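PDB 4R12: nicastrin from Dictyostelium purpureum, which is probably an essential subunit of gamma-secretase, the complex that cleaves membrane proteins such as Notch receptors within the membrane. Local coordinates for residues V217-D222 with I323-I328; L342-A347 with P396-T401. All coordinates share one frame; numbering follows the deposited sequence.

Overall arrangement
Contacts 1 and 2 lie side by side in the mixed sheet of the nicastrin large lobe, a worked example of parallel and antiparallel pairing within one sheet. Contact 1 joins strands 214-220 and 319-325 in parallel; contact 2 joins strands 397-401 and 339-347 antiparallel. The two meet because 319-325 and 397-401 are parallel neighbours, with probable hydrogen bonds from I400 N to E324 O (2.8 Å) and from E324 N to V398 O (2.9 Å). Their centres lie about 11 Å apart, contact 1 about 11 Å and contact 2 about 20 Å from the chain centre. The side chain of P396 in contact 2 is about 13 Å from a bound N-acetylglucosamine.

Contact 1: V217-D222 with I323-I328; sequences VMLPFD and IELNQI
M218 grips the neighbouring strand through both its backbone N-H and its carbonyl: its N donates to I323 O at 2.8 Å, and its O accepts from L325 N at 3.0 Å. Around these two bonds the CA atoms of V217 and E324 add CA-H...O contacts to I323 O and M218 O. Side chains meet on both faces. The methyl CD2 of L219 reaches CD1 of L325 at 4.1 Å, and the thioether end of M218 brings CE to within 3.8 Å of E324 OE1. This is parallel pairing between inner strands of the aminopeptidase-like large lobe, the two short segments inclined at 31°. It stops at P220, which has no N-H to offer. L325 O is consequently buried without a polar partner, and CD of P220 closes over it at 3.5 Å. The E324 chain is fully extended, CG anti to the backbone N (chi1 -180°), which carries its carboxylate past M218 to P220. There N326 ND2 donates to OE2 at 2.9 Å, from 44° above the carboxylate plane though within the plane of its own amide, while the same ND2 lies 3.7 Å from P220 CG. Farther out, S384 N binds OE2 and S385 OG binds OE1, so three bonds fix the carboxylate's rotation. Helices 234-252 and 427-441 cover the face bearing V217, L219, I323 and L325.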
ATOM      1  N   VAL A 217      10.831 -14.423   1.016  1.00 24.35           N
ATOM      2  CA  VAL A 217      10.541 -13.472   2.084  1.00 23.66           C
ATOM      3  C   VAL A 217       9.786 -12.301   1.459  1.00 23.03           C
ATOM      4  O   VAL A 217      10.296 -11.649   0.570  1.00 24.04           O
ATOM      5  CB  VAL A 217      11.828 -12.980   2.764  1.00 24.31           C
ATOM      6  CG1 VAL A 217      11.503 -11.981   3.865  1.00 22.80           C
ATOM      7  CG2 VAL A 217      12.634 -14.165   3.305  1.00 26.99           C
ATOM      8  N   MET A 218       8.573 -12.040   1.921  1.00 22.31           N
ATOM      9  CA  MET A 218       7.685 -11.160   1.170  1.00 21.68           C
ATOM     10  C   MET A 218       6.794 -10.324   2.057  1.00 23.55           C
ATOM     11  O   MET A 218       6.670 -10.591   3.262  1.00 21.12           O
ATOM     12  CB  MET A 218       6.807 -11.984   0.240  1.00 22.19           C
ATOM     13  CG  MET A 218       5.753 -12.787   0.988  1.00 24.69           C
ATOM     14  SD  MET A 218       5.091 -14.078  -0.085  1.00 30.62           S
ATOM     15  CE  MET A 218       3.572 -14.479   0.785  1.00 25.09           C
ATOM     16  N   LEU A 219       6.162  -9.326   1.443  1.00 23.02           N
ATOM     17  CA  LEU A 219       5.212  -8.468   2.131  1.00 20.56           C
ATOM     18  C   LEU A 219       4.364  -7.739   1.100  1.00 22.72           C
ATOM     19  O   LEU A 219       4.766  -7.599  -0.066  1.00 22.73           O
ATOM     20  CB  LEU A 219       5.922  -7.458   3.045  1.00 20.89           C
ATOM     21  CG  LEU A 219       6.993  -6.513   2.484  1.00 22.92           C
ATOM     22  CD1 LEU A 219       6.394  -5.324   1.712  1.00 21.72           C
ATOM     23  CD2 LEU A 219       7.890  -6.013   3.630  1.00 21.15           C
ATOM     24  N   PRO A 220       3.183  -7.276   1.524  1.00 23.49           N
ATOM     25  CA  PRO A 220       2.372  -6.386   0.693  1.00 23.58           C
ATOM     26  C   PRO A 220       2.785  -4.939   0.947  1.00 21.82           C
ATOM     27  O   PRO A 220       2.696  -4.500   2.089  1.00 22.79           O
ATOM     28  CB  PRO A 220       0.945  -6.665   1.186  1.00 23.97           C
ATOM     29  CG  PRO A 220       1.130  -7.001   2.648  1.00 22.39           C
ATOM     30  CD  PRO A 220       2.481  -7.688   2.758  1.00 22.11           C
ATOM     31  N   PHE A 221       3.262  -4.209  -0.055  1.00 19.54           N
ATOM     32  CA  PHE A 221       3.698  -2.840   0.250  1.00 20.05           C
ATOM     33  C   PHE A 221       2.642  -1.770  -0.049  1.00 19.78           C
ATOM     34  O   PHE A 221       2.785  -0.622   0.400  1.00 19.00           O
ATOM     35  CB  PHE A 221       5.024  -2.494  -0.462  1.00 19.55           C
ATOM     36  CG  PHE A 221       4.915  -2.238  -1.951  1.00 22.90           C
ATOM     37  CD1 PHE A 221       4.723  -0.940  -2.446  1.00 23.17           C
ATOM     38  CD2 PHE A 221       5.101  -3.271  -2.862  1.00 33.03           C
ATOM     39  CE1 PHE A 221       4.670  -0.699  -3.811  1.00 32.57           C
ATOM     40  CE2 PHE A 221       5.050  -3.038  -4.224  1.00 36.06           C
ATOM     41  CZ  PHE A 221       4.838  -1.747  -4.703  1.00 29.66           C
ATOM     42  N   ASP A 222       1.573  -2.116  -0.755  1.00 22.96           N
ATOM     43  CA  ASP A 222       0.555  -1.106  -1.036  1.00 22.75           C
ATOM     44  C   ASP A 222      -0.342  -0.886   0.187  1.00 23.37           C
ATOM     45  O   ASP A 222      -0.421  -1.732   1.088  1.00 21.69           O
ATOM     46  CB  ASP A 222      -0.288  -1.482  -2.266  1.00 21.05           C
ATOM     47  CG  ASP A 222      -1.108  -2.742  -2.062  1.00 23.52           C
ATOM     48  OD1 ASP A 222      -0.532  -3.769  -1.657  1.00 23.32           O
ATOM     49  OD2 ASP A 222      -2.336  -2.705  -2.305  1.00 24.52           O
ATOM     50  N   ILE A 323       8.175 -16.677   4.238  1.00 26.20           N
ATOM     51  CA  ILE A 323       8.070 -15.772   5.369  1.00 24.27           C
ATOM     52  C   ILE A 323       7.373 -14.474   4.915  1.00 24.52           C
ATOM     53  O   ILE A 323       7.818 -13.831   3.962  1.00 25.17           O
ATOM     54  CB  ILE A 323       9.465 -15.428   5.949  1.00 27.20           C
ATOM     55  CG1 ILE A 323      10.297 -16.701   6.149  1.00 28.14           C
ATOM     56  CG2 ILE A 323       9.344 -14.643   7.248  1.00 25.17           C
ATOM     57  CD1 ILE A 323       9.753 -17.608   7.231  1.00 30.63           C
ATOM     58  N   GLU A 324       6.295 -14.092   5.593  1.00 24.41           N
ATOM     59  CA  GLU A 324       5.600 -12.858   5.263  1.00 24.34           C
ATOM     60  C   GLU A 324       5.581 -11.900   6.445  1.00 23.67           C
ATOM     61  O   GLU A 324       5.309 -12.294   7.578  1.00 24.72           O
ATOM     62  CB  GLU A 324       4.157 -13.126   4.814  1.00 24.25           C
ATOM     63  CG  GLU A 324       3.385 -11.833   4.454  1.00 24.25           C
ATOM     64  CD  GLU A 324       1.978 -12.106   3.959  1.00 25.29           C
ATOM     65  OE1 GLU A 324       1.614 -13.303   3.840  1.00 25.83           O
ATOM     66  OE2 GLU A 324       1.227 -11.125   3.703  1.00 24.29           O
ATOM     67  N   LEU A 325       5.878 -10.636   6.165  1.00 22.71           N
ATOM     68  CA  LEU A 325       5.713  -9.577   7.145  1.00 21.56           C
ATOM     69  C   LEU A 325       4.345  -8.927   6.929  1.00 22.44           C
ATOM     70  O   LEU A 325       4.038  -8.507   5.830  1.00 23.36           O
ATOM     71  CB  LEU A 325       6.829  -8.540   7.003  1.00 20.49           C
ATOM     72  CG  LEU A 325       8.236  -9.132   7.005  1.00 22.15           C
ATOM     73  CD1 LEU A 325       9.239  -7.994   6.991  1.00 22.58           C
ATOM     74  CD2 LEU A 325       8.447 -10.041   8.222  1.00 23.65           C
ATOM     75  N   ASN A 326       3.516  -8.857   7.967  1.00 21.80           N
ATOM     76  CA  ASN A 326       2.187  -8.301   7.763  1.00 22.74           C
ATOM     77  C   ASN A 326       1.656  -7.611   9.011  1.00 22.83           C
ATOM     78  O   ASN A 326       1.001  -8.242   9.860  1.00 24.83           O
ATOM     79  CB  ASN A 326       1.226  -9.398   7.307  1.00 23.41           C
ATOM     80  CG  ASN A 326      -0.008  -8.823   6.620  1.00 25.29           C
ATOM     81  OD1 ASN A 326      -0.730  -8.024   7.212  1.00 26.23           O
ATOM     82  ND2 ASN A 326      -0.220  -9.186   5.353  1.00 25.70           N
ATOM     83  N   GLN A 327       1.948  -6.308   9.077  1.00 20.75           N
ATOM     84  CA  GLN A 327       1.733  -5.414  10.232  1.00 20.35           C
ATOM     85  C   GLN A 327       2.621  -5.793  11.422  1.00 24.75           C
ATOM     86  O   GLN A 327       2.238  -6.608  12.274  1.00 24.05           O
ATOM     87  CB  GLN A 327       0.249  -5.385  10.635  1.00 22.28           C
ATOM     88  CG  GLN A 327      -0.687  -5.043   9.471  1.00 22.93           C
ATOM     89  CD  GLN A 327      -2.057  -4.558   9.940  1.00 23.22           C
ATOM     90  OE1 GLN A 327      -2.287  -3.354  10.091  1.00 23.02           O
ATOM     91  NE2 GLN A 327      -2.957  -5.497  10.205  1.00 23.71           N
ATOM     92  N   ILE A 328       3.813  -5.198  11.484  1.00 23.27           N
ATOM     93  CA  ILE A 328       4.788  -5.581  12.517  1.00 24.59           C
ATOM     94  C   ILE A 328       5.333  -4.386  13.300  1.00 25.28           C
ATOM     95  O   ILE A 328       6.310  -4.517  14.057  1.00 23.85           O
ATOM     96  CB  ILE A 328       5.968  -6.375  11.901  1.00 23.41           C
ATOM     97  CG1 ILE A 328       6.734  -5.537  10.866  1.00 22.33           C
ATOM     98  CG2 ILE A 328       5.473  -7.695  11.286  1.00 23.32           C
ATOM     99  CD1 ILE A 328       8.046  -6.208  10.400  1.00 22.59           C
TER

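Contact 2: L342-A347 with P396-T401; sequences LYLHTA and PVVVIT
Y343, H345 and A347 pair with T401, V399 and V397 in a regular antiparallel strand contact of the large lobe, in which 397-401 is flanked on its other edge by strand 319-325 and 339-347 by strand 370-374. Each of the three pairs is hydrogen-bonded in both directions. The bond from Y343 N to T401 O is short, 2.6 Å, and almost straight at the hydrogen, 177°; H345 and V399 exchange bonds of 2.8 Å each way. Between them the non-hydrogen-bonded pairs, L344 with I400 and T346 with V398, turn their side chains to the face covered by helix 352-362. Here L344 and I400 run side by side, with L344 CD2 3.7 Å from I400 CG1 and 3.9 Å from V398 CG1. The other face is more polar. With CG anti to its own carbonyl carbon (chi1 -52°), the H345 side chain crosses that of T401 at about a right angle. NE2 is hydrogen-bonded to T401 OG1 at 3.0 Å, CD2 packs against T401 CG2 at 3.7 Å, and V399 O sits in the ring plane at the edge. Just beyond the strand, H403 holds both groups, its O bonded to NE2 and its N to OG1. An alanine here removes the imidazole, and would probably leave H403 O and T401 OG1 without that partner and open a gap beside T401 CG2. Helix 385-389 packs on A347, V397 and V399, so helices lie on both faces of the mixed sheet, consistent with the fold of the zinc-aminopeptidase relatives of nicastrin.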
ATOM      1  N   LEU A 342       5.566 -10.065  18.928  1.00 27.37           N
ATOM      2  CA  LEU A 342       5.087 -10.290  17.571  1.00 26.54           C
ATOM      3  C   LEU A 342       4.519 -11.688  17.527  1.00 29.43           C
ATOM      4  O   LEU A 342       4.959 -12.560  18.272  1.00 28.88           O
ATOM      5  CB  LEU A 342       6.202 -10.120  16.530  1.00 24.51           C
ATOM      6  CG  LEU A 342       6.708  -8.690  16.327  1.00 26.96           C
ATOM      7  CD1 LEU A 342       7.915  -8.670  15.352  1.00 24.60           C
ATOM      8  CD2 LEU A 342       5.591  -7.750  15.821  1.00 24.53           C
ATOM      9  N   TYR A 343       3.553 -11.903  16.645  1.00 26.98           N
ATOM     10  CA  TYR A 343       2.790 -13.144  16.631  1.00 29.09           C
ATOM     11  C   TYR A 343       3.057 -13.926  15.360  1.00 27.81           C
ATOM     12  O   TYR A 343       3.170 -13.361  14.281  1.00 26.47           O
ATOM     13  CB  TYR A 343       1.299 -12.840  16.790  1.00 26.23           C
ATOM     14  CG  TYR A 343       0.979 -12.374  18.186  1.00 28.02           C
ATOM     15  CD1 TYR A 343       1.075 -11.029  18.536  1.00 28.02           C
ATOM     16  CD2 TYR A 343       0.627 -13.288  19.176  1.00 31.13           C
ATOM     17  CE1 TYR A 343       0.805 -10.605  19.838  1.00 30.27           C
ATOM     18  CE2 TYR A 343       0.361 -12.880  20.467  1.00 31.95           C
ATOM     19  CZ  TYR A 343       0.447 -11.540  20.791  1.00 31.14           C
ATOM     20  OH  TYR A 343       0.170 -11.148  22.081  1.00 34.10           O
ATOM     21  N   LEU A 344       3.203 -15.232  15.509  1.00 27.95           N
ATOM     22  CA  LEU A 344       3.535 -16.094  14.388  1.00 29.27           C
ATOM     23  C   LEU A 344       2.311 -16.888  13.961  1.00 32.04           C
ATOM     24  O   LEU A 344       1.834 -17.743  14.706  1.00 32.41           O
ATOM     25  CB  LEU A 344       4.687 -17.041  14.765  1.00 29.78           C
ATOM     26  CG  LEU A 344       5.990 -16.320  15.127  1.00 31.84           C
ATOM     27  CD1 LEU A 344       7.081 -17.334  15.447  1.00 30.14           C
ATOM     28  CD2 LEU A 344       6.445 -15.367  14.009  1.00 26.81           C
ATOM     29  N   HIS A 345       1.786 -16.585  12.777  1.00 29.31           N
ATOM     30  CA  HIS A 345       0.639 -17.312  12.246  1.00 29.77           C
ATOM     31  C   HIS A 345       1.142 -18.258  11.176  1.00 31.99           C
ATOM     32  O   HIS A 345       1.640 -17.817  10.147  1.00 29.81           O
ATOM     33  CB  HIS A 345      -0.408 -16.340  11.672  1.00 26.83           C
ATOM     34  CG  HIS A 345      -0.793 -15.252  12.627  1.00 26.46           C
ATOM     35  ND1 HIS A 345      -2.043 -15.174  13.198  1.00 28.88           N
ATOM     36  CD2 HIS A 345      -0.079 -14.219  13.135  1.00 26.45           C
ATOM     37  CE1 HIS A 345      -2.090 -14.130  14.008  1.00 27.79           C
ATOM     38  NE2 HIS A 345      -0.913 -13.534  13.989  1.00 25.63           N
ATOM     39  N   THR A 346       1.002 -19.557  11.414  1.00 29.02           N
ATOM     40  CA  THR A 346       1.676 -20.535  10.573  1.00 30.79           C
ATOM     41  C   THR A 346       0.700 -21.363   9.749  1.00 32.46           C
ATOM     42  O   THR A 346      -0.457 -21.543  10.128  1.00 31.76           O
ATOM     43  CB  THR A 346       2.561 -21.492  11.426  1.00 33.47           C
ATOM     44  OG1 THR A 346       1.755 -22.158  12.404  1.00 33.89           O
ATOM     45  CG2 THR A 346       3.648 -20.709  12.143  1.00 32.62           C
ATOM     46  N   ALA A 347       1.177 -21.855   8.610  1.00 31.85           N
ATOM     47  CA  ALA A 347       0.397 -22.764   7.782  1.00 31.61           C
ATOM     48  C   ALA A 347       1.349 -23.620   6.962  1.00 33.28           C
ATOM     49  O   ALA A 347       2.558 -23.392   6.964  1.00 32.59           O
ATOM     50  CB  ALA A 347      -0.561 -21.986   6.881  1.00 31.20           C
ATOM     51  N   PRO A 396       6.491 -24.839   4.680  1.00 34.26           N
ATOM     52  CA  PRO A 396       6.199 -24.011   5.852  1.00 34.51           C
ATOM     53  C   PRO A 396       5.943 -22.546   5.482  1.00 32.58           C
ATOM     54  O   PRO A 396       6.710 -21.934   4.731  1.00 31.86           O
ATOM     55  CB  PRO A 396       7.459 -24.162   6.708  1.00 34.27           C
ATOM     56  CG  PRO A 396       8.534 -24.512   5.732  1.00 35.70           C
ATOM     57  CD  PRO A 396       7.874 -25.351   4.692  1.00 35.53           C
ATOM     58  N   VAL A 397       4.851 -22.012   6.012  1.00 32.44           N
ATOM     59  CA  VAL A 397       4.477 -20.626   5.810  1.00 28.96           C
ATOM     60  C   VAL A 397       4.357 -19.958   7.169  1.00 29.55           C
ATOM     61  O   VAL A 397       3.670 -20.462   8.056  1.00 29.90           O
ATOM     62  CB  VAL A 397       3.152 -20.506   5.046  1.00 30.12           C
ATOM     63  CG1 VAL A 397       2.705 -19.048   4.983  1.00 29.14           C
ATOM     64  CG2 VAL A 397       3.279 -21.102   3.639  1.00 29.20           C
ATOM     65  N   VAL A 398       5.065 -18.849   7.341  1.00 28.22           N
ATOM     66  CA  VAL A 398       5.030 -18.102   8.584  1.00 27.43           C
ATOM     67  C   VAL A 398       4.666 -16.663   8.286  1.00 26.31           C
ATOM     68  O   VAL A 398       5.416 -15.951   7.612  1.00 26.59           O
ATOM     69  CB  VAL A 398       6.374 -18.136   9.325  1.00 28.43           C
ATOM     70  CG1 VAL A 398       6.268 -17.347  10.626  1.00 30.02           C
ATOM     71  CG2 VAL A 398       6.815 -19.592   9.598  1.00 30.44           C
ATOM     72  N   VAL A 399       3.500 -16.257   8.767  1.00 27.20           N
ATOM     73  CA  VAL A 399       3.079 -14.873   8.667  1.00 27.69           C
ATOM     74  C   VAL A 399       3.363 -14.203  10.011  1.00 26.31           C
ATOM     75  O   VAL A 399       2.854 -14.620  11.045  1.00 26.11           O
ATOM     76  CB  VAL A 399       1.587 -14.759   8.297  1.00 26.59           C
ATOM     77  CG1 VAL A 399       1.175 -13.308   8.140  1.00 24.84           C
ATOM     78  CG2 VAL A 399       1.305 -15.540   7.009  1.00 26.16           C
ATOM     79  N   ILE A 400       4.203 -13.177   9.990  1.00 25.00           N
ATOM     80  CA  ILE A 400       4.567 -12.463  11.204  1.00 24.96           C
ATOM     81  C   ILE A 400       3.745 -11.176  11.340  1.00 25.24           C
ATOM     82  O   ILE A 400       3.780 -10.335  10.453  1.00 23.44           O
ATOM     83  CB  ILE A 400       6.077 -12.110  11.208  1.00 24.30           C
ATOM     84  CG1 ILE A 400       6.928 -13.367  10.975  1.00 24.60           C
ATOM     85  CG2 ILE A 400       6.455 -11.399  12.496  1.00 24.00           C
ATOM     86  CD1 ILE A 400       8.458 -13.110  11.025  1.00 25.28           C
ATOM     87  N   THR A 401       3.014 -11.033  12.447  1.00 24.15           N
ATOM     88  CA  THR A 401       2.178  -9.855  12.680  1.00 24.28           C
ATOM     89  C   THR A 401       2.342  -9.345  14.099  1.00 24.88           C
ATOM     90  O   THR A 401       3.021  -9.969  14.920  1.00 26.83           O
ATOM     91  CB  THR A 401       0.653 -10.154  12.466  1.00 23.59           C
ATOM     92  OG1 THR A 401       0.113 -10.756  13.653  1.00 25.10           O
ATOM     93  CG2 THR A 401       0.413 -11.081  11.278  1.00 24.23           C
TER